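Local coordinates for protein rutinosidase (Aspergillus niger, PDB 6I1A) that hydrolyses glycosidic bonds as a secreted family 5 glycoside hydrolase, a rutinosidase probably also able to trim glucose from beta-1,3-glucans, at residues D274-A286 with W304-L316. Sequence-based numbering, arbitrary orientation.
Sequences DSSSENLPEYILA and WAIQATYNNTLAL. With EDO (1,2-ethanediol), chain S.
Ser277 OG accepts a hydrogen bond from Thr313 N at 2.9 Å and donates to a water that in turn donates to Ile306 O and Asn312 OD1. Turned anti to its own carbonyl carbon (chi1 -60°), OG comes up against CA of Asn312. Two backbone bonds also join the loops: Tyr310 N to Ser275 O at 3.0 Å, and the longer Ser277 N to Asn311 O, 3.3 Å. Each loop is braced internally: Asn279 grips Asp274 O and Ser276 N through its amide, Ser276 OG takes Asn279 N in an ST motif, and Asn312 OD1 accepts from Ala308 N while its ND2 donates to Ala308 O and also to Ala349 O.

These loops belong to a beta-alpha-beta unit of the TIM barrel, leading into helix 280-290 and out of strand 299-308. Apolar contacts follow along the helix and strand: Leu280 CD2 lies 3.9 Å from Ile306 CB, and Ile284 CD1 approaches the Trp304 ring obliquely. Ala308 CB packs against the Ser276 backbone, 3.4 Å from Ser276 C.

At the start of the first loop, the Asp274 carboxylate runs alongside the Tyr310 ring, planes 33° apart, and one water joins OD1 to the phenol; OD2 pairs with Lys246 of the second subunit.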
ATOM      1  N   ASP A 274      -1.026   0.981  -9.761  1.00 14.55           N
ATOM      2  CA  ASP A 274      -1.678   1.462 -11.001  1.00 14.66           C
ATOM      3  C   ASP A 274      -1.205   2.864 -11.350  1.00 15.57           C
ATOM      4  O   ASP A 274      -1.992   3.752 -11.786  1.00 15.08           O
ATOM      5  CB  ASP A 274      -3.174   1.345 -10.803  1.00 15.46           C
ATOM      6  CG  ASP A 274      -3.648  -0.099 -10.752  1.00 16.77           C
ATOM      7  OD1 ASP A 274      -3.089  -0.892 -11.532  1.00 19.32           O
ATOM      8  OD2 ASP A 274      -4.524  -0.360  -9.949  1.00 15.94           O
ATOM      9  N   SER A 275       0.101   3.109 -11.216  1.00 13.71           N
ATOM     10  CA  SER A 275       0.676   4.392 -11.588  1.00 13.17           C
ATOM     11  C   SER A 275       0.869   4.513 -13.114  1.00 12.77           C
ATOM     12  O   SER A 275       1.189   3.510 -13.776  1.00 13.99           O
ATOM     13  CB  SER A 275       1.957   4.635 -10.878  1.00 13.72           C
ATOM     14  OG  SER A 275       2.881   3.631 -11.204  1.00 14.58           O
ATOM     15  N   SER A 276       0.736   5.734 -13.600  1.00 13.49           N
ATOM     16  CA  SER A 276       1.029   6.085 -14.994  1.00 13.68           C
ATOM     17  C   SER A 276       1.815   7.384 -15.024  1.00 13.62           C
ATOM     18  O   SER A 276       1.854   8.128 -14.025  1.00 13.33           O
ATOM     19  CB  SER A 276      -0.276   6.252 -15.778  1.00 14.73           C
ATOM     20  OG  SER A 276      -0.995   7.364 -15.272  1.00 15.60           O
ATOM     21  N   SER A 277       2.345   7.778 -16.194  1.00 14.15           N
ATOM     22  CA  SER A 277       2.922   9.124 -16.267  1.00 14.71           C
ATOM     23  C   SER A 277       1.868  10.201 -15.991  1.00 14.65           C
ATOM     24  O   SER A 277       2.168  11.219 -15.374  1.00 14.75           O
ATOM     25  CB  SER A 277       3.645   9.391 -17.522  1.00 14.91           C
ATOM     26  OG  SER A 277       4.736   8.494 -17.718  1.00 15.36           O
ATOM     27  N   GLU A 278       0.634   9.979 -16.471  1.00 15.51           N
ATOM     28  CA  GLU A 278      -0.427  10.986 -16.315  1.00 15.71           C
ATOM     29  C   GLU A 278      -0.764  11.187 -14.849  1.00 14.85           C
ATOM     30  O   GLU A 278      -0.956  12.342 -14.439  1.00 15.42           O
ATOM     31  CB  GLU A 278      -1.676  10.557 -17.093  1.00 19.49           C
ATOM     32  CG  GLU A 278      -2.797  11.589 -17.030  1.00 25.45           C
ATOM     33  CD  GLU A 278      -2.392  12.932 -17.632  1.00 31.74           C
ATOM     34  OE1 GLU A 278      -1.761  12.891 -18.680  1.00 39.51           O
ATOM     35  OE2 GLU A 278      -2.584  14.006 -16.980  1.00 48.62           O
ATOM     36  N   ASN A 279      -0.878  10.111 -14.062  1.00 13.61           N
ATOM     37  CA  ASN A 279      -1.359  10.217 -12.672  1.00 14.75           C
ATOM     38  C   ASN A 279      -0.207  10.269 -11.662  1.00 13.51           C
ATOM     39  O   ASN A 279      -0.489  10.350 -10.441  1.00 14.28           O
ATOM     40  CB  ASN A 279      -2.354   9.100 -12.331  1.00 15.54           C
ATOM     41  CG  ASN A 279      -1.762   7.736 -12.214  1.00 15.45           C
ATOM     42  OD1 ASN A 279      -0.553   7.587 -11.966  1.00 14.43           O
ATOM     43  ND2 ASN A 279      -2.582   6.709 -12.368  1.00 16.11           N
ATOM     44  N   LEU A 280       1.040  10.269 -12.151  1.00 13.37           N
ATOM     45  CA  LEU A 280       2.186  10.154 -11.207  1.00 12.88           C
ATOM     46  C   LEU A 280       2.110  11.228 -10.148  1.00 13.55           C
ATOM     47  O   LEU A 280       2.431  10.960  -8.982  1.00 13.60           O
ATOM     48  CB  LEU A 280       3.489  10.232 -11.977  1.00 12.68           C
ATOM     49  CG  LEU A 280       4.685   9.753 -11.143  1.00 13.43           C
ATOM     50  CD1 LEU A 280       4.716   8.249 -11.072  1.00 15.50           C
ATOM     51  CD2 LEU A 280       5.985  10.292 -11.680  1.00 12.82           C
ATOM     52  N   PRO A 281       1.795  12.518 -10.419  1.00 12.71           N
ATOM     53  CA  PRO A 281       1.785  13.505  -9.340  1.00 13.86           C
ATOM     54  C   PRO A 281       0.831  13.176  -8.189  1.00 12.79           C
ATOM     55  O   PRO A 281       1.064  13.638  -7.061  1.00 13.90           O
ATOM     56  CB  PRO A 281       1.438  14.839 -10.048  1.00 14.96           C
ATOM     57  CG  PRO A 281       1.868  14.566 -11.485  1.00 13.98           C
ATOM     58  CD  PRO A 281       1.542  13.118 -11.749  1.00 13.71           C
ATOM     59  N   GLU A 282      -0.247  12.440  -8.474  1.00 13.38           N
ATOM     60  CA  GLU A 282      -1.182  11.961  -7.442  1.00 14.05           C
ATOM     61  C   GLU A 282      -0.493  10.979  -6.509  1.00 13.01           C
ATOM     62  O   GLU A 282      -0.675  11.074  -5.266  1.00 14.46           O
ATOM     63  CB  GLU A 282      -2.420  11.327  -8.070  1.00 16.12           C
ATOM     64  CG  GLU A 282      -3.238  12.306  -8.871  1.00 19.54           C
ATOM     65  CD  GLU A 282      -4.249  11.631  -9.792  1.00 27.94           C
ATOM     66  OE1 GLU A 282      -4.646  10.518  -9.537  1.00 25.29           O
ATOM     67  OE2 GLU A 282      -4.508  12.212 -10.861  1.00 38.32           O
ATOM     68  N   TYR A 283       0.283  10.101  -7.070  1.00 13.16           N
ATOM     69  CA  TYR A 283       1.026   9.076  -6.267  1.00 12.95           C
ATOM     70  C   TYR A 283       2.130   9.761  -5.466  1.00 11.87           C
ATOM     71  O   TYR A 283       2.405   9.415  -4.281  1.00 11.71           O
ATOM     72  CB  TYR A 283       1.583   7.968  -7.149  1.00 13.96           C
ATOM     73  CG  TYR A 283       0.556   6.937  -7.540  1.00 12.82           C
ATOM     74  CD1 TYR A 283      -0.263   7.100  -8.638  1.00 15.43           C
ATOM     75  CD2 TYR A 283       0.373   5.815  -6.766  1.00 14.82           C
ATOM     76  CE1 TYR A 283      -1.261   6.199  -8.945  1.00 15.68           C
ATOM     77  CE2 TYR A 283      -0.595   4.867  -7.091  1.00 15.00           C
ATOM     78  CZ  TYR A 283      -1.389   5.045  -8.204  1.00 16.05           C
ATOM     79  OH  TYR A 283      -2.414   4.156  -8.515  1.00 16.72           O
ATOM     80  N   ILE A 284       2.809  10.738  -6.068  1.00 11.96           N
ATOM     81  CA  ILE A 284       3.845  11.521  -5.358  1.00 12.40           C
ATOM     82  C   ILE A 284       3.199  12.245  -4.171  1.00 11.71           C
ATOM     83  O   ILE A 284       3.729  12.228  -3.027  1.00 11.94           O
ATOM     84  CB  ILE A 284       4.523  12.490  -6.352  1.00 11.79           C
ATOM     85  CG1 ILE A 284       5.449  11.716  -7.293  1.00 13.08           C
ATOM     86  CG2 ILE A 284       5.294  13.616  -5.675  1.00 13.06           C
ATOM     87  CD1 ILE A 284       5.932  12.507  -8.500  1.00 13.80           C
ATOM     88  N   LEU A 285       2.087  12.952  -4.427  1.00 12.51           N
ATOM     89  CA  LEU A 285       1.435  13.687  -3.342  1.00 13.28           C
ATOM     90  C   LEU A 285       0.941  12.713  -2.254  1.00 12.28           C
ATOM     91  O   LEU A 285       1.066  13.048  -1.061  1.00 12.59           O
ATOM     92  CB  LEU A 285       0.282  14.536  -3.900  1.00 13.58           C
ATOM     93  CG  LEU A 285      -0.474  15.395  -2.878  1.00 16.08           C
ATOM     94  CD1 LEU A 285       0.475  16.372  -2.213  1.00 15.57           C
ATOM     95  CD2 LEU A 285      -1.614  16.136  -3.557  1.00 18.36           C
ATOM     96  N   ALA A 286       0.449  11.534  -2.596  1.00 12.56           N
ATOM     97  CA  ALA A 286       0.000  10.550  -1.602  1.00 12.44           C
ATOM     98  C   ALA A 286       1.166  10.157  -0.672  1.00 12.44           C
ATOM     99  O   ALA A 286       1.033  10.115   0.581  1.00 13.02           O
ATOM    100  CB  ALA A 286      -0.613   9.335  -2.272  1.00 14.08           C
ATOM    101  N   TRP A 304      14.235   8.516  -5.290  1.00 10.79           N
ATOM    102  CA  TRP A 304      12.963   8.496  -6.043  1.00 11.21           C
ATOM    103  C   TRP A 304      13.291   8.575  -7.513  1.00 11.49           C
ATOM    104  O   TRP A 304      14.415   8.937  -7.913  1.00 10.72           O
ATOM    105  CB  TRP A 304      12.014   9.633  -5.609  1.00 10.52           C
ATOM    106  CG  TRP A 304      12.441  10.989  -6.096  1.00 11.08           C
ATOM    107  CD1 TRP A 304      13.524  11.731  -5.751  1.00 11.98           C
ATOM    108  CD2 TRP A 304      11.738  11.761  -7.109  1.00 11.34           C
ATOM    109  NE1 TRP A 304      13.514  12.933  -6.428  1.00 12.66           N
ATOM    110  CE2 TRP A 304      12.444  12.974  -7.273  1.00 11.96           C
ATOM    111  CE3 TRP A 304      10.572  11.528  -7.850  1.00 13.85           C
ATOM    112  CZ2 TRP A 304      11.977  13.964  -8.138  1.00 14.90           C
ATOM    113  CZ3 TRP A 304      10.113  12.522  -8.703  1.00 14.58           C
ATOM    114  CH2 TRP A 304      10.843  13.691  -8.828  1.00 14.07           C
ATOM    115  N   ALA A 305      12.308   8.228  -8.348  1.00 11.74           N
ATOM    116  CA  ALA A 305      12.410   8.359  -9.795  1.00 11.77           C
ATOM    117  C   ALA A 305      11.011   8.402 -10.365  1.00 11.81           C
ATOM    118  O   ALA A 305      10.085   7.987  -9.712  1.00 12.50           O
ATOM    119  CB  ALA A 305      13.257   7.269 -10.399  1.00 12.72           C
ATOM    120  N   ILE A 306      10.892   8.851 -11.626  1.00 12.86           N
ATOM    121  CA  ILE A 306       9.557   9.106 -12.261  1.00 12.63           C
ATOM    122  C   ILE A 306       9.028   7.933 -13.058  1.00 13.83           C
ATOM    123  O   ILE A 306       7.893   8.084 -13.584  1.00 13.28           O
ATOM    124  CB  ILE A 306       9.587  10.376 -13.123  1.00 12.83           C
ATOM    125  CG1 ILE A 306      10.536  10.261 -14.289  1.00 14.32           C
ATOM    126  CG2 ILE A 306       9.816  11.577 -12.275  1.00 13.70           C
ATOM    127  CD1 ILE A 306      10.244  11.324 -15.371  1.00 14.29           C
ATOM    128  N   GLN A 307       9.710   6.806 -13.232  1.00 12.66           N
ATOM    129  CA  GLN A 307       9.119   5.697 -13.996  1.00 12.90           C
ATOM    130  C   GLN A 307       7.874   5.191 -13.292  1.00 13.72           C
ATOM    131  O   GLN A 307       7.885   4.878 -12.068  1.00 13.69           O
ATOM    132  CB  GLN A 307      10.102   4.566 -14.210  1.00 13.38           C
ATOM    133  CG  GLN A 307       9.470   3.443 -15.057  1.00 14.01           C
ATOM    134  CD  GLN A 307      10.315   2.212 -15.218  1.00 15.37           C
ATOM    135  OE1 GLN A 307      11.555   2.254 -15.101  1.00 15.27           O
ATOM    136  NE2 GLN A 307       9.669   1.093 -15.514  1.00 17.67           N
ATOM    137  N   ALA A 308       6.765   5.139 -14.051  1.00 13.79           N
ATOM    138  CA  ALA A 308       5.493   4.530 -13.600  1.00 13.74           C
ATOM    139  C   ALA A 308       5.379   3.052 -13.973  1.00 13.53           C
ATOM    140  O   ALA A 308       6.183   2.518 -14.751  1.00 14.95           O
ATOM    141  CB  ALA A 308       4.367   5.331 -14.215  1.00 14.62           C
ATOM    142  N   THR A 309       4.399   2.361 -13.393  1.00 14.27           N
ATOM    143  CA  THR A 309       4.194   0.935 -13.665  1.00 14.27           C
ATOM    144  C   THR A 309       3.618   0.750 -15.073  1.00 17.44           C
ATOM    145  O   THR A 309       4.052  -0.184 -15.775  1.00 17.92           O
ATOM    146  CB  THR A 309       3.319   0.310 -12.588  1.00 14.90           C
ATOM    147  OG1 THR A 309       3.991   0.403 -11.314  1.00 15.60           O
ATOM    148  CG2 THR A 309       3.038  -1.147 -12.893  1.00 16.53           C
ATOM    149  N   TYR A 310       2.732   1.641 -15.465  1.00 16.15           N
ATOM    150  CA  TYR A 310       2.074   1.549 -16.787  1.00 16.45           C
ATOM    151  C   TYR A 310       2.185   2.872 -17.515  1.00 17.42           C
ATOM    152  O   TYR A 310       2.361   3.948 -16.968  1.00 16.36           O
ATOM    153  CB  TYR A 310       0.583   1.250 -16.560  1.00 16.89           C
ATOM    154  CG  TYR A 310       0.265  -0.005 -15.824  1.00 18.84           C
ATOM    155  CD1 TYR A 310       0.350  -1.244 -16.450  1.00 21.29           C
ATOM    156  CD2 TYR A 310       0.003  -0.025 -14.462  1.00 18.80           C
ATOM    157  CE1 TYR A 310       0.089  -2.432 -15.782  1.00 21.97           C
ATOM    158  CE2 TYR A 310      -0.276  -1.209 -13.787  1.00 18.74           C
ATOM    159  CZ  TYR A 310      -0.200  -2.433 -14.430  1.00 21.42           C
ATOM    160  OH  TYR A 310      -0.501  -3.592 -13.741  1.00 23.51           O
ATOM    161  N   ASN A 311       2.008   2.802 -18.846  1.00 17.66           N
ATOM    162  CA  ASN A 311       1.762   3.999 -19.678  1.00 18.73           C
ATOM    163  C   ASN A 311       2.743   5.119 -19.335  1.00 16.24           C
ATOM    164  O   ASN A 311       2.339   6.253 -19.077  1.00 17.71           O
ATOM    165  CB  ASN A 311       0.330   4.521 -19.481  1.00 19.11           C
ATOM    166  CG  ASN A 311      -0.715   3.524 -19.929  1.00 25.93           C
ATOM    167  OD1 ASN A 311      -0.410   2.586 -20.642  1.00 33.53           O
ATOM    168  ND2 ASN A 311      -1.934   3.700 -19.463  1.00 35.42           N
ATOM    169  N   ASN A 312       4.020   4.802 -19.458  1.00 15.79           N
ATOM    170  CA  ASN A 312       5.066   5.834 -19.404  1.00 16.63           C
ATOM    171  C   ASN A 312       5.052   6.666 -20.664  1.00 17.20           C
ATOM    172  O   ASN A 312       4.998   6.064 -21.783  1.00 18.92           O
ATOM    173  CB  ASN A 312       6.451   5.247 -19.170  1.00 19.04           C
ATOM    174  CG  ASN A 312       6.617   4.734 -17.732  1.00 16.07           C
ATOM    175  OD1 ASN A 312       6.884   5.560 -16.848  1.00 15.22           O
ATOM    176  ND2 ASN A 312       6.458   3.433 -17.521  1.00 15.91           N
ATOM    177  N   THR A 313       5.127   7.944 -20.491  1.00 16.56           N
ATOM    178  CA  THR A 313       5.283   8.870 -21.631  1.00 19.32           C
ATOM    179  C   THR A 313       6.462   9.783 -21.420  1.00 18.62           C
ATOM    180  O   THR A 313       6.676  10.394 -20.338  1.00 18.85           O
ATOM    181  CB  THR A 313       3.983   9.627 -21.894  1.00 22.34           C
ATOM    182  OG1 THR A 313       3.753  10.594 -20.884  1.00 21.38           O
ATOM    183  CG2 THR A 313       2.725   8.790 -21.846  1.00 25.03           C
ATOM    184  N   LEU A 314       7.185   9.968 -22.498  1.00 15.68           N
ATOM    185  CA  LEU A 314       8.298  10.908 -22.481  1.00 14.44           C
ATOM    186  C   LEU A 314       7.874  12.350 -22.333  1.00 14.45           C
ATOM    187  O   LEU A 314       8.630  13.210 -21.872  1.00 15.85           O
ATOM    188  CB  LEU A 314       9.122  10.665 -23.751  1.00 16.50           C
ATOM    189  CG  LEU A 314       9.698   9.259 -23.896  1.00 19.39           C
ATOM    190  CD1 LEU A 314      10.232   9.030 -25.298  1.00 23.78           C
ATOM    191  CD2 LEU A 314      10.807   9.061 -22.907  1.00 20.15           C
ATOM    192  N   ALA A 315       6.662  12.661 -22.867  1.00 15.10           N
ATOM    193  CA  ALA A 315       6.180  14.035 -22.907  1.00 15.60           C
ATOM    194  C   ALA A 315       5.990  14.623 -21.489  1.00 14.60           C
ATOM    195  O   ALA A 315       6.062  15.841 -21.374  1.00 18.17           O
ATOM    196  CB  ALA A 315       4.859  14.070 -23.681  1.00 17.40           C
ATOM    197  N   LEU A 316       5.714  13.784 -20.491  1.00 15.76           N
ATOM    198  CA  LEU A 316       5.366  14.274 -19.147  1.00 15.37           C
ATOM    199  C   LEU A 316       6.584  14.212 -18.215  1.00 14.16           C
ATOM    200  O   LEU A 316       6.370  14.444 -17.065  1.00 14.37           O
ATOM    201  CB  LEU A 316       4.211  13.452 -18.598  1.00 14.61           C
ATOM    202  CG  LEU A 316       2.830  13.756 -19.229  1.00 15.67           C
ATOM    203  CD1 LEU A 316       1.776  12.784 -18.753  1.00 17.52           C
ATOM    204  CD2 LEU A 316       2.429  15.179 -18.927  1.00 16.87           C
TER
HETATM  205  C1  EDO S 417      -2.743   7.757  -6.060  1.00 28.20           C
HETATM  206  O1  EDO S 417      -3.133   7.879  -4.699  1.00 36.35           O
HETATM  207  C2  EDO S 417      -3.895   7.696  -6.966  1.00 28.74           C
HETATM  208  O2  EDO S 417      -4.478   8.914  -7.226  1.00 32.33           O
HETATM  209  O   HOH W   1      -1.400  -3.078 -11.030  1.00 28.35           O
HETATM  210  O   HOH W   2       6.998   8.255 -16.166  1.00 13.87           O
HETATM  211  O   HOH W   3       0.318   8.205 -18.831  1.00 19.67           O